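Local coordinates for ribosomal protein uL16 3-hydroxylase (Escherichia coli, PDB 4CCL), which hydroxylates an arginine of ribosomal protein uL16 at its C3 position, as an iron- and 2-oxoglutarate-dependent oxygenase that works as a homodimer, at residues B[9-12]-B[13-17]. Residues are numbered along the deposited sequence; the frame is centred on the assembly and turned at random.
Sequences WPDF and LERHW. With SO4 (sulfate ion), chain M.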
loop_
_atom_site.group_PDB
_atom_site.type_symbol
_atom_site.label_atom_id
_atom_site.label_comp_id
_atom_site.label_asym_id
_atom_site.label_seq_id
_atom_site.Cartn_x
_atom_site.Cartn_y
_atom_site.Cartn_z
ATOM N N TRP B 9 -22.140 12.141 31.720
ATOM C CA TRP B 9 -21.764 11.501 30.457
ATOM C C TRP B 9 -22.817 11.463 29.341
ATOM O O TRP B 9 -22.493 11.776 28.198
ATOM C CB TRP B 9 -21.115 10.126 30.686
ATOM C CG TRP B 9 -19.664 10.205 31.095
ATOM C CD1 TRP B 9 -19.159 10.071 32.355
ATOM C CD2 TRP B 9 -18.540 10.443 30.239
ATOM N NE1 TRP B 9 -17.790 10.206 32.337
ATOM C CE2 TRP B 9 -17.384 10.437 31.045
ATOM C CE3 TRP B 9 -18.393 10.658 28.863
ATOM C CZ2 TRP B 9 -16.107 10.636 30.530
ATOM C CZ3 TRP B 9 -17.124 10.858 28.352
ATOM C CH2 TRP B 9 -15.999 10.844 29.183
ATOM N N PRO B 10 -24.060 11.046 29.650
ATOM C CA PRO B 10 -25.062 11.006 28.575
ATOM C C PRO B 10 -25.246 12.367 27.907
ATOM O O PRO B 10 -25.254 12.459 26.675
ATOM C CB PRO B 10 -26.339 10.614 29.315
ATOM C CG PRO B 10 -25.865 9.813 30.471
ATOM C CD PRO B 10 -24.567 10.435 30.894
ATOM N N ASP B 11 -25.345 13.411 28.724
ATOM C CA ASP B 11 -25.510 14.768 28.224
ATOM C C ASP B 11 -24.332 15.201 27.360
ATOM O O ASP B 11 -24.515 15.857 26.334
ATOM C CB ASP B 11 -25.691 15.752 29.381
ATOM C CG ASP B 11 -25.629 17.195 28.924
ATOM O OD1 ASP B 11 -26.561 17.638 28.221
ATOM O OD2 ASP B 11 -24.642 17.884 29.257
ATOM N N PHE B 12 -23.129 14.832 27.783
ATOM C CA PHE B 12 -21.915 15.219 27.077
ATOM C C PHE B 12 -21.826 14.531 25.723
ATOM O O PHE B 12 -21.612 15.180 24.697
ATOM C CB PHE B 12 -20.680 14.883 27.912
ATOM C CG PHE B 12 -19.384 15.130 27.198
ATOM C CD1 PHE B 12 -18.827 16.397 27.165
ATOM C CD2 PHE B 12 -18.721 14.093 26.558
ATOM C CE1 PHE B 12 -17.633 16.627 26.510
ATOM C CE2 PHE B 12 -17.526 14.317 25.901
ATOM C CZ PHE B 12 -16.981 15.586 25.875
ATOM N N LEU B 13 -21.985 13.212 25.737
ATOM C CA LEU B 13 -21.965 12.410 24.525
ATOM C C LEU B 13 -23.036 12.877 23.555
ATOM O O LEU B 13 -22.821 12.894 22.345
ATOM C CB LEU B 13 -22.180 10.930 24.856
ATOM C CG LEU B 13 -21.074 10.247 25.660
ATOM C CD1 LEU B 13 -21.407 8.786 25.924
ATOM C CD2 LEU B 13 -19.746 10.375 24.942
ATOM N N GLU B 14 -24.199 13.240 24.085
ATOM C CA GLU B 14 -25.294 13.678 23.233
ATOM C C GLU B 14 -25.057 15.061 22.613
ATOM O O GLU B 14 -25.085 15.214 21.393
ATOM C CB GLU B 14 -26.600 13.679 24.034
ATOM C CG GLU B 14 -27.845 13.342 23.229
ATOM C CD GLU B 14 -28.601 14.574 22.772
ATOM O OE1 GLU B 14 -28.076 15.309 21.908
ATOM O OE2 GLU B 14 -29.720 14.809 23.279
ATOM N N ARG B 15 -24.827 16.061 23.458
ATOM C CA ARG B 15 -24.679 17.448 23.002
ATOM C C ARG B 15 -23.300 17.891 22.498
ATOM O O ARG B 15 -23.197 18.731 21.604
ATOM C CB ARG B 15 -25.209 18.419 24.061
ATOM C CG ARG B 15 -26.688 18.224 24.352
ATOM C CD ARG B 15 -27.263 19.342 25.204
ATOM N NE ARG B 15 -26.610 19.444 26.505
ATOM C CZ ARG B 15 -25.773 20.420 26.844
ATOM N NH1 ARG B 15 -25.490 21.384 25.978
ATOM N NH2 ARG B 15 -25.222 20.433 28.050
ATOM N N HIS B 16 -22.249 17.335 23.087
ATOM C CA HIS B 16 -20.896 17.871 22.923
ATOM C C HIS B 16 -19.939 17.066 22.048
ATOM O O HIS B 16 -19.392 17.600 21.085
ATOM C CB HIS B 16 -20.286 18.290 24.263
ATOM C CG HIS B 16 -20.867 19.565 24.799
ATOM N ND1 HIS B 16 -21.575 19.620 25.980
ATOM C CD2 HIS B 16 -20.865 20.820 24.299
ATOM C CE1 HIS B 16 -21.974 20.862 26.191
ATOM N NE2 HIS B 16 -21.557 21.612 25.186
ATOM N N TRP B 17 -19.700 15.811 22.421
ATOM C CA TRP B 17 -18.666 14.994 21.794
ATOM C C TRP B 17 -18.731 15.007 20.270
ATOM O O TRP B 17 -19.779 14.766 19.673
ATOM C CB TRP B 17 -18.820 13.551 22.272
ATOM C CG TRP B 17 -17.959 12.582 21.541
ATOM C CD1 TRP B 17 -18.341 11.726 20.550
ATOM C CD2 TRP B 17 -16.562 12.368 21.742
ATOM N NE1 TRP B 17 -17.266 10.986 20.124
ATOM C CE2 TRP B 17 -16.158 11.365 20.840
ATOM C CE3 TRP B 17 -15.609 12.929 22.597
ATOM C CZ2 TRP B 17 -14.846 10.909 20.768
ATOM C CZ3 TRP B 17 -14.305 12.475 22.525
ATOM C CH2 TRP B 17 -13.936 11.475 21.618
HETATM S S SO4 M . -23.189 24.128 27.306
HETATM O O1 SO4 M . -22.970 23.210 28.423
HETATM O O2 SO4 M . -24.512 23.895 26.735
HETATM O O3 SO4 M . -23.103 25.506 27.779
HETATM O O4 SO4 M . -22.175 23.919 26.278
#
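The Phe12 ring lies across the end of the short helix 9-15, with His16 and Trp17 on one and the same side of its plane. With CG anti to the backbone N (chi1 174°), the ring is sent outward from the helix, over the residues that follow: CD1 rests on CB of His16 at 3.8 Å, while CE2 meets CB of Trp17 at 3.9 Å. These two CB atoms, with backbone N of Trp17 over that face, form the floor on which the ring rests. On the flank, Leu13 fills the dip between Phe12 and Trp9: its CD2 comes to the edge of the indole, 4.2 Å from CE3 of Trp9, and equally close to CD2 of Phe12. Farther out, Tyr180 meets the Phe12 ring edge-to-face and Val22 touches it, so this face of the helix packs against the main beta-sheet.

The backbone turns under the ring here. Phe12 O accepts from both N of His16 and N of Trp17 (3.0 Å for the latter), the two arriving from opposite faces of the carbonyl plane; an i+5 bond added to the i+4 one marks the helix's last turn.

On the outer side, Asp11 and Arg15 form a salt bridge. NH2 of Arg15 donates to the syn lone pair of Asp11 OD2 at 2.9 Å, and NE faces OD1 at the guanidinium edge; the carboxylate and guanidinium planes are 36° apart. An alanine at Asp11 would remove the carboxylate and is likely to leave the guanidinium freer to turn. NH1 of Arg15 (2.8 Å to O2) and NE2 of His16 (to O4) both hold a sulfate, probably from the crystallisation liquor. Chemically, one guanidinium thus bridges two anions, and the nearby anions would probably favour a protonated His16.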